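Neural-cadherin (Drosophila melanogaster, PDB 3UBG) mediates calcium-dependent, preferentially homophilic cell-cell adhesion as a cadherin, represented here by three consecutive extracellular cadherin domains. Local coordinates at residues F11-G16 with K97-E102; D134-H139 with A183-G188; I223-K228 with L275-L280. One frame throughout, in Å; residues are numbered along the deposited sequence.

Contact 1. Residues F11-G16 with K97-E102; sequences FTEADG and KDVNDE. With CA (calcium ion), chain E; CA (calcium ion), chain F; CA (calcium ion), chain D.
The carboxylates of E13 and D101 come at each other from opposite directions, their planes 50° apart, with two calcium ions shared between them. This is the cadherin interdomain calcium site: D98-E102, sequence DVNDE, is a variant of the family's DxNDN linker, and E13 follows directly on strand 3-12. The extended chain beyond its CG lets E13 reach across, OE1 to one calcium and OE2 to the other, the latter bond 2.5 Å long. On the side away from OE2, OE1 turns its anti lone pair to V99 N, 2.8 Å away and nearly straight at 172°. OE1 thus serves calcium and backbone alike, while Y60, outside the two segments, is a further polar partner of the E13 carboxylate. D101 OD1 bridges the same two ions, and D98 OD1 and V99 O join the calcium that OE1 binds; E61 adds further carboxylate oxygens. D98 OD2 turns instead to T137 of the next domain. Upstream, the chains run as a parallel bridge: K97 N bonds to F11 O at 2.7 Å and E13 N to K97 O at 2.9 Å. Beside it, V99 CG2 rests on T12 CB at 3.6 Å.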
loop_
_atom_site.group_PDB
_atom_site.type_symbol
_atom_site.label_atom_id
_atom_site.label_comp_id
_atom_site.label_asym_id
_atom_site.label_seq_id
_atom_site.Cartn_x
_atom_site.Cartn_y
_atom_site.Cartn_z
ATOM N N PHE A 11 -7.621 -27.104 -0.423
ATOM C CA PHE A 11 -8.153 -26.422 0.754
ATOM C C PHE A 11 -8.413 -24.959 0.442
ATOM O O PHE A 11 -7.810 -24.383 -0.464
ATOM C CB PHE A 11 -7.178 -26.477 1.938
ATOM C CG PHE A 11 -6.981 -27.850 2.535
ATOM C CD1 PHE A 11 -5.808 -28.566 2.295
ATOM C CD2 PHE A 11 -7.938 -28.406 3.382
ATOM C CE1 PHE A 11 -5.603 -29.819 2.865
ATOM C CE2 PHE A 11 -7.741 -29.663 3.964
ATOM C CZ PHE A 11 -6.573 -30.369 3.704
ATOM N N THR A 12 -9.306 -24.352 1.209
ATOM C CA THR A 12 -9.382 -22.901 1.274
ATOM C C THR A 12 -8.253 -22.370 2.148
ATOM O O THR A 12 -7.767 -23.071 3.053
ATOM C CB THR A 12 -10.728 -22.441 1.861
ATOM O OG1 THR A 12 -10.754 -22.718 3.265
ATOM C CG2 THR A 12 -11.890 -23.170 1.159
ATOM N N GLU A 13 -7.824 -21.139 1.887
ATOM C CA GLU A 13 -6.871 -20.492 2.790
ATOM C C GLU A 13 -7.433 -20.417 4.220
ATOM O O GLU A 13 -6.683 -20.398 5.201
ATOM C CB GLU A 13 -6.480 -19.107 2.282
ATOM C CG GLU A 13 -7.635 -18.125 2.255
ATOM C CD GLU A 13 -7.278 -16.789 1.613
ATOM O OE1 GLU A 13 -8.148 -16.240 0.918
ATOM O OE2 GLU A 13 -6.143 -16.292 1.797
ATOM N N ALA A 14 -8.756 -20.406 4.345
ATOM C CA ALA A 14 -9.369 -20.347 5.671
ATOM C C ALA A 14 -9.280 -21.672 6.437
ATOM O O ALA A 14 -9.348 -21.695 7.664
ATOM C CB ALA A 14 -10.815 -19.875 5.582
ATOM N N ASP A 15 -9.146 -22.779 5.716
ATOM C CA ASP A 15 -8.926 -24.066 6.372
ATOM C C ASP A 15 -7.588 -24.040 7.109
ATOM O O ASP A 15 -7.376 -24.799 8.042
ATOM C CB ASP A 15 -8.939 -25.214 5.358
ATOM C CG ASP A 15 -10.275 -25.389 4.680
ATOM O OD1 ASP A 15 -11.322 -25.151 5.315
ATOM O OD2 ASP A 15 -10.284 -25.785 3.505
ATOM N N GLY A 16 -6.686 -23.171 6.662
ATOM C CA GLY A 16 -5.426 -22.933 7.338
ATOM C C GLY A 16 -5.424 -21.649 8.182
ATOM O O GLY A 16 -4.413 -20.956 8.274
ATOM N N LYS A 97 -7.224 -22.260 -1.988
ATOM C CA LYS A 97 -8.357 -21.592 -2.593
ATOM C C LYS A 97 -8.656 -20.272 -1.905
ATOM O O LYS A 97 -8.596 -20.169 -0.685
ATOM C CB LYS A 97 -9.568 -22.512 -2.555
ATOM C CG LYS A 97 -9.478 -23.615 -3.585
ATOM C CD LYS A 97 -10.682 -24.484 -3.532
ATOM C CE LYS A 97 -10.563 -25.457 -2.403
ATOM N NZ LYS A 97 -11.784 -26.269 -2.285
ATOM N N ASP A 98 -8.969 -19.259 -2.698
ATOM C CA ASP A 98 -9.199 -17.924 -2.181
ATOM C C ASP A 98 -10.524 -17.825 -1.440
ATOM O O ASP A 98 -11.539 -18.335 -1.903
ATOM C CB ASP A 98 -9.198 -16.907 -3.318
ATOM C CG ASP A 98 -9.443 -15.505 -2.826
ATOM O OD1 ASP A 98 -8.756 -15.115 -1.866
ATOM O OD2 ASP A 98 -10.323 -14.801 -3.365
ATOM N N VAL A 99 -10.500 -17.144 -0.302
ATOM C CA VAL A 99 -11.695 -16.804 0.443
ATOM C C VAL A 99 -11.688 -15.279 0.580
ATOM O O VAL A 99 -10.644 -14.650 0.534
ATOM C CB VAL A 99 -11.701 -17.518 1.843
ATOM C CG1 VAL A 99 -12.709 -16.904 2.762
ATOM C CG2 VAL A 99 -11.970 -19.022 1.700
ATOM N N ASN A 100 -12.843 -14.660 0.705
ATOM C CA ASN A 100 -12.864 -13.208 0.794
ATOM C C ASN A 100 -12.544 -12.786 2.221
ATOM O O ASN A 100 -13.404 -12.837 3.100
ATOM C CB ASN A 100 -14.220 -12.663 0.348
ATOM C CG ASN A 100 -14.178 -11.178 0.025
ATOM O OD1 ASN A 100 -13.558 -10.394 0.732
ATOM N ND2 ASN A 100 -14.861 -10.788 -1.034
ATOM N N ASP A 101 -11.304 -12.370 2.451
ATOM C CA ASP A 101 -10.807 -12.224 3.805
ATOM C C ASP A 101 -9.810 -11.083 3.965
ATOM O O ASP A 101 -9.135 -10.979 4.994
ATOM C CB ASP A 101 -10.183 -13.543 4.268
ATOM C CG ASP A 101 -8.832 -13.813 3.621
ATOM O OD1 ASP A 101 -8.557 -13.248 2.552
ATOM O OD2 ASP A 101 -8.043 -14.603 4.182
ATOM N N GLU A 102 -9.695 -10.241 2.943
ATOM C CA GLU A 102 -8.812 -9.075 3.034
ATOM C C GLU A 102 -9.600 -7.775 2.871
ATOM O O GLU A 102 -10.461 -7.663 2.012
ATOM C CB GLU A 102 -7.692 -9.164 2.005
ATOM C CG GLU A 102 -6.875 -10.440 2.107
ATOM C CD GLU A 102 -6.208 -10.607 3.471
ATOM O OE1 GLU A 102 -6.184 -9.645 4.259
ATOM O OE2 GLU A 102 -5.688 -11.694 3.752
HETATM CA CA CA E . -8.437 -13.841 0.090
HETATM CA CA CA F . -5.856 -13.990 2.833
HETATM CA CA CA D . -12.149 -8.348 0.504
HETATM O O HOH W 1 -4.842 -15.097 5.132
#

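Contact 2. Residues D134-H139 with A183-G188; sequences DPDTDH and AEDQNG. With CA (calcium ion), chain D; ZN (zinc ion), chain C; CA (calcium ion), chain E.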
loop_
_atom_site.group_PDB
_atom_site.type_symbol
_atom_site.label_atom_id
_atom_site.label_comp_id
_atom_site.label_asym_id
_atom_site.label_seq_id
_atom_site.Cartn_x
_atom_site.Cartn_y
_atom_site.Cartn_z
ATOM N N ASP A 134 -9.532 -4.013 -3.695
ATOM C CA ASP A 134 -9.640 -5.057 -2.706
ATOM C C ASP A 134 -8.900 -6.293 -3.230
ATOM O O ASP A 134 -9.036 -6.647 -4.390
ATOM C CB ASP A 134 -11.107 -5.376 -2.459
ATOM C CG ASP A 134 -11.295 -6.439 -1.406
ATOM O OD1 ASP A 134 -10.948 -7.633 -1.652
ATOM O OD2 ASP A 134 -11.800 -6.065 -0.327
ATOM N N PRO A 135 -8.125 -6.954 -2.361
ATOM C CA PRO A 135 -7.193 -8.014 -2.749
ATOM C C PRO A 135 -7.861 -9.316 -3.158
ATOM O O PRO A 135 -7.257 -10.081 -3.882
ATOM C CB PRO A 135 -6.344 -8.226 -1.484
ATOM C CG PRO A 135 -6.593 -7.022 -0.628
ATOM C CD PRO A 135 -7.988 -6.591 -0.941
ATOM N N ASP A 136 -9.084 -9.570 -2.733
ATOM C CA ASP A 136 -9.702 -10.856 -3.047
ATOM C C ASP A 136 -10.141 -10.946 -4.506
ATOM O O ASP A 136 -10.291 -9.929 -5.173
ATOM C CB ASP A 136 -10.844 -11.135 -2.072
ATOM C CG ASP A 136 -10.386 -11.042 -0.624
ATOM O OD1 ASP A 136 -9.291 -11.511 -0.315
ATOM O OD2 ASP A 136 -11.075 -10.474 0.218
ATOM N N THR A 137 -10.316 -12.167 -5.009
ATOM C CA THR A 137 -10.772 -12.371 -6.384
ATOM C C THR A 137 -12.261 -12.064 -6.478
ATOM O O THR A 137 -12.790 -11.883 -7.561
ATOM C CB THR A 137 -10.529 -13.824 -6.871
ATOM O OG1 THR A 137 -11.384 -14.730 -6.158
ATOM C CG2 THR A 137 -9.087 -14.247 -6.662
ATOM N N ASP A 138 -12.906 -11.955 -5.323
ATOM C CA ASP A 138 -14.357 -12.006 -5.190
ATOM C C ASP A 138 -14.963 -10.728 -4.561
ATOM O O ASP A 138 -15.969 -10.777 -3.850
ATOM C CB ASP A 138 -14.669 -13.224 -4.319
ATOM C CG ASP A 138 -16.149 -13.437 -4.086
ATOM O OD1 ASP A 138 -16.970 -12.985 -4.920
ATOM O OD2 ASP A 138 -16.482 -14.084 -3.058
ATOM N N HIS A 139 -14.363 -9.577 -4.830
ATOM C CA HIS A 139 -14.785 -8.334 -4.178
ATOM C C HIS A 139 -16.057 -7.706 -4.739
ATOM O O HIS A 139 -16.484 -7.999 -5.842
ATOM C CB HIS A 139 -13.669 -7.313 -4.277
ATOM C CG HIS A 139 -13.204 -7.091 -5.677
ATOM N ND1 HIS A 139 -13.902 -6.319 -6.574
ATOM C CD2 HIS A 139 -12.121 -7.559 -6.340
ATOM C CE1 HIS A 139 -13.262 -6.298 -7.730
ATOM N NE2 HIS A 139 -12.178 -7.048 -7.611
ATOM N N ALA A 183 -14.755 2.772 2.029
ATOM C CA ALA A 183 -15.289 1.777 1.114
ATOM C C ALA A 183 -15.490 0.463 1.858
ATOM O O ALA A 183 -14.779 0.164 2.815
ATOM C CB ALA A 183 -14.388 1.599 -0.115
ATOM N N GLU A 184 -16.488 -0.298 1.431
ATOM C CA GLU A 184 -16.727 -1.620 1.973
ATOM C C GLU A 184 -16.623 -2.651 0.873
ATOM O O GLU A 184 -16.988 -2.384 -0.264
ATOM C CB GLU A 184 -18.127 -1.719 2.555
ATOM C CG GLU A 184 -18.368 -0.931 3.814
ATOM C CD GLU A 184 -19.801 -1.066 4.272
ATOM O OE1 GLU A 184 -20.632 -1.550 3.461
ATOM O OE2 GLU A 184 -20.095 -0.691 5.427
ATOM N N ASP A 185 -16.135 -3.835 1.214
ATOM C CA ASP A 185 -16.300 -4.977 0.333
ATOM C C ASP A 185 -17.504 -5.729 0.878
ATOM O O ASP A 185 -17.424 -6.378 1.922
ATOM C CB ASP A 185 -15.045 -5.857 0.302
ATOM C CG ASP A 185 -15.247 -7.138 -0.502
ATOM O OD1 ASP A 185 -16.308 -7.286 -1.145
ATOM O OD2 ASP A 185 -14.335 -7.990 -0.514
ATOM N N GLN A 186 -18.631 -5.609 0.187
ATOM C CA GLN A 186 -19.865 -6.212 0.656
ATOM C C GLN A 186 -19.955 -7.697 0.312
ATOM O O GLN A 186 -21.007 -8.316 0.454
ATOM C CB GLN A 186 -21.073 -5.424 0.153
ATOM C CG GLN A 186 -20.971 -3.958 0.513
ATOM C CD GLN A 186 -22.319 -3.286 0.736
ATOM O OE1 GLN A 186 -23.336 -3.686 0.167
ATOM N NE2 GLN A 186 -22.324 -2.248 1.571
ATOM N N ASN A 187 -18.835 -8.266 -0.124
ATOM C CA ASN A 187 -18.712 -9.715 -0.224
ATOM C C ASN A 187 -17.926 -10.346 0.917
ATOM O O ASN A 187 -17.683 -11.548 0.896
ATOM C CB ASN A 187 -18.070 -10.118 -1.540
ATOM C CG ASN A 187 -19.070 -10.216 -2.654
ATOM O OD1 ASN A 187 -20.250 -9.896 -2.472
ATOM N ND2 ASN A 187 -18.609 -10.651 -3.827
ATOM N N GLY A 188 -17.524 -9.542 1.901
ATOM C CA GLY A 188 -16.706 -10.037 2.999
ATOM C C GLY A 188 -17.189 -9.572 4.365
ATOM O O GLY A 188 -16.973 -8.418 4.747
HETATM CA CA CA D . -12.149 -8.348 0.504
HETATM ZN ZN ZN C . -10.817 -7.495 -9.259
HETATM CA CA CA E . -8.437 -13.841 0.090
#
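N187 ND2 is held by two acceptors of a single residue. Its bond to D138 O is short, 2.6 Å, and lies close to the plane of the N187 amide, although the donor sits above the carbonyl plane of D138. The second, from the same nitrogen to D138 OD1 at 3.1 Å, is weak and strongly bent. The carboxylate of D138 and the amide of N187 are inclined 49° to each other, so they cross instead of pairing flat.

Deeper in, calcium does the joining. D134 and D136 form the DxD pair of a cadherin domain, and D185 belongs to its AxD motif at the end of strand 176-185. D134 clasps the ion with both oxygens, D185 OD2 binds it at 2.4 Å, and D136 spans two ions, OD2 on this one and OD1 on the next. With CG anti to the backbone N (chi1 174°), D185 reaches from its strand to the metal; its carboxylate stands 80° from that of D134, and their OD2 atoms are 3.2 Å apart. N100, E102 and Q196 complete the seven-coordinate shell.

Asx turns fix the two inner aspartates. D134 OD1 receives D136 N at 2.9 Å nearly along its C-O axis, and D185 OD1 takes N187 N from above the carboxylate plane, at the start of a type I turn from D185 to G188. On the outer side, H139 NE2 binds a zinc ion at 2.2 Å.

Three carboxylates crowded this closely would probably repel one another without the metal, so the arrangement is consistent with calcium ordering the DxD loop and stiffening its junction with the preceding domain.

Contact 3. Residues I223-K228 with L275-L280; sequences IPENQK and LDFEDL
E225 passes obliquely across F277, with CB 3.6 Å from CD1 of the ring. The carboxylate follows past the base of the ring, its plane inclined 36° to the aromatic plane. CG lies between the backbone N and the carbonyl carbon (chi1 62°), and the extended chain beyond it takes OE2 to F277 N. That hydrogen bond is long at 3.3 Å but fairly straight, 162°, and the N-H approaches from above the carboxylate plane. One residue earlier, D276 OD1 comes within 4.0 Å of E225 OE2. The proximity would probably make it somewhat harder for both to be charged; D276 OD1 also receives a weak bond from E278 N, inside the type I turn D276-D279.

A water joins the backbones where no direct bond does. E225 O and L275 O are two acceptors and cannot pair, but the water lies 2.7 Å from both E225 O and Q227 O and accepts from L275 N at 3.0 Å. Beside the water the contact turns apolar: I223 and L275 cross at about a right angle, CD1 to CD1 at 4.1 Å.

PEN at P224-N226 is a cadherin signature, and LDFE at L275-E278 is a variant of the LDRE motif. E225 probably occupies the place that E13 has in the first domain. No calcium is bound between the two segments here.

Within the third domain's sandwich, the loop after strand 219-223 thus leans on the loop before strand 285-294. V309 of strand 300-309 touches I223, E225, L275 and F277, I233 of strand 232-239 backs I223, and H284 stacks on the F277 ring.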
loop_
_atom_site.group_PDB
_atom_site.type_symbol
_atom_site.label_atom_id
_atom_site.label_comp_id
_atom_site.label_asym_id
_atom_site.label_seq_id
_atom_site.Cartn_x
_atom_site.Cartn_y
_atom_site.Cartn_z
ATOM N N ILE A 223 21.038 6.762 0.787
ATOM C CA ILE A 223 22.091 6.510 -0.188
ATOM C C ILE A 223 23.402 6.133 0.514
ATOM O O ILE A 223 23.641 6.546 1.652
ATOM C CB ILE A 223 22.284 7.722 -1.131
ATOM C CG1 ILE A 223 22.958 8.888 -0.401
ATOM C CG2 ILE A 223 20.942 8.163 -1.686
ATOM C CD1 ILE A 223 23.001 10.185 -1.211
ATOM N N PRO A 224 24.245 5.326 -0.155
ATOM C CA PRO A 224 25.551 4.956 0.398
ATOM C C PRO A 224 26.523 6.116 0.228
ATOM O O PRO A 224 26.308 6.969 -0.636
ATOM C CB PRO A 224 25.977 3.795 -0.494
ATOM C CG PRO A 224 25.385 4.142 -1.826
ATOM C CD PRO A 224 24.057 4.801 -1.519
ATOM N N GLU A 225 27.580 6.152 1.032
ATOM C CA GLU A 225 28.497 7.287 0.997
ATOM C C GLU A 225 29.271 7.413 -0.319
ATOM O O GLU A 225 29.862 8.456 -0.590
ATOM C CB GLU A 225 29.453 7.276 2.198
ATOM C CG GLU A 225 30.386 6.074 2.295
ATOM C CD GLU A 225 31.645 6.386 3.096
ATOM O OE1 GLU A 225 32.028 5.573 3.967
ATOM O OE2 GLU A 225 32.253 7.451 2.852
ATOM N N ASN A 226 29.257 6.362 -1.135
ATOM C CA ASN A 226 29.993 6.369 -2.405
ATOM C C ASN A 226 29.126 6.744 -3.601
ATOM O O ASN A 226 29.526 6.561 -4.752
ATOM C CB ASN A 226 30.693 5.025 -2.656
ATOM C CG ASN A 226 29.782 3.837 -2.415
ATOM O OD1 ASN A 226 28.583 3.995 -2.198
ATOM N ND2 ASN A 226 30.347 2.638 -2.460
ATOM N N GLN A 227 27.938 7.272 -3.310
ATOM C CA GLN A 227 27.005 7.716 -4.338
ATOM C C GLN A 227 27.703 8.633 -5.338
ATOM O O GLN A 227 28.496 9.490 -4.957
ATOM C CB GLN A 227 25.820 8.438 -3.693
ATOM C CG GLN A 227 24.762 8.916 -4.681
ATOM C CD GLN A 227 23.813 7.807 -5.106
ATOM O OE1 GLN A 227 23.636 6.809 -4.396
ATOM N NE2 GLN A 227 23.194 7.979 -6.269
ATOM N N LYS A 228 27.408 8.447 -6.618
ATOM C CA LYS A 228 28.067 9.227 -7.653
ATOM C C LYS A 228 27.596 10.678 -7.625
ATOM O O LYS A 228 26.445 10.974 -7.301
ATOM C CB LYS A 228 27.836 8.609 -9.036
ATOM C CG LYS A 228 28.887 9.004 -10.072
ATOM C CD LYS A 228 28.571 8.454 -11.465
ATOM C CE LYS A 228 28.360 6.935 -11.467
ATOM N NZ LYS A 228 29.615 6.147 -11.290
ATOM N N LEU A 275 30.513 12.781 -1.435
ATOM C CA LEU A 275 30.259 12.437 -0.040
ATOM C C LEU A 275 31.438 11.701 0.579
ATOM O O LEU A 275 31.885 10.677 0.061
ATOM C CB LEU A 275 28.994 11.584 0.104
ATOM C CG LEU A 275 27.625 12.241 -0.076
ATOM C CD1 LEU A 275 26.545 11.335 0.491
ATOM C CD2 LEU A 275 27.587 13.605 0.598
ATOM N N ASP A 276 31.941 12.229 1.690
ATOM C CA ASP A 276 32.996 11.549 2.421
ATOM C C ASP A 276 32.697 11.516 3.912
ATOM O O ASP A 276 32.592 12.554 4.568
ATOM C CB ASP A 276 34.359 12.186 2.156
ATOM C CG ASP A 276 35.505 11.326 2.653
ATOM O OD1 ASP A 276 35.272 10.131 2.942
ATOM O OD2 ASP A 276 36.643 11.839 2.739
ATOM N N PHE A 277 32.547 10.305 4.430
ATOM C CA PHE A 277 32.283 10.099 5.837
ATOM C C PHE A 277 33.450 10.566 6.700
ATOM O O PHE A 277 33.277 10.857 7.886
ATOM C CB PHE A 277 31.991 8.625 6.096
ATOM C CG PHE A 277 30.545 8.333 6.321
ATOM C CD1 PHE A 277 29.591 8.784 5.431
ATOM C CD2 PHE A 277 30.136 7.604 7.424
ATOM C CE1 PHE A 277 28.249 8.516 5.635
ATOM C CE2 PHE A 277 28.796 7.332 7.634
ATOM C CZ PHE A 277 27.851 7.788 6.736
ATOM N N GLU A 278 34.642 10.623 6.116
ATOM C CA GLU A 278 35.789 11.120 6.857
ATOM C C GLU A 278 35.652 12.612 7.125
ATOM O O GLU A 278 36.156 13.101 8.131
ATOM C CB GLU A 278 37.085 10.843 6.114
ATOM C CG GLU A 278 37.534 9.404 6.173
ATOM C CD GLU A 278 38.811 9.187 5.385
ATOM O OE1 GLU A 278 39.227 10.121 4.651
ATOM O OE2 GLU A 278 39.400 8.090 5.506
ATOM N N ASP A 279 34.976 13.326 6.225
ATOM C CA ASP A 279 34.749 14.765 6.382
ATOM C C ASP A 279 33.619 15.042 7.375
ATOM O O ASP A 279 32.447 15.084 6.998
ATOM C CB ASP A 279 34.442 15.421 5.032
ATOM C CG ASP A 279 34.209 16.927 5.142
ATOM O OD1 ASP A 279 33.757 17.397 6.210
ATOM O OD2 ASP A 279 34.468 17.645 4.150
ATOM N N LEU A 280 33.990 15.253 8.636
ATOM C CA LEU A 280 33.038 15.403 9.733
ATOM C C LEU A 280 32.064 16.570 9.569
ATOM O O LEU A 280 31.029 16.617 10.232
ATOM C CB LEU A 280 33.783 15.532 11.063
ATOM C CG LEU A 280 34.501 14.265 11.541
ATOM C CD1 LEU A 280 35.778 14.034 10.766
ATOM C CD2 LEU A 280 34.801 14.362 13.027
HETATM O O HOH W 2 29.893 10.094 -2.714
#

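In the fold
The contacts follow one another along the chain, one in each cadherin domain. Contacts 1 and 2 lie about 13 Å apart between centres and touch: they sit on the two sides of the first junction, sharing two calcium ions, and N100 ND2 probably hydrogen-bonds D185 OD2 at 2.9 Å. Contact 3 stands alone in the last domain, its centre about 49 Å from contact 1 and about 47 Å from contact 2, on the opposite side of the chain's centre. Contacts 1 and 3 occupy related ends of their β-sandwiches, but in this three-domain fragment only contact 1 is followed by a domain that completes its calcium site. Bound calcium between domains rigidifies the cadherin ectodomain.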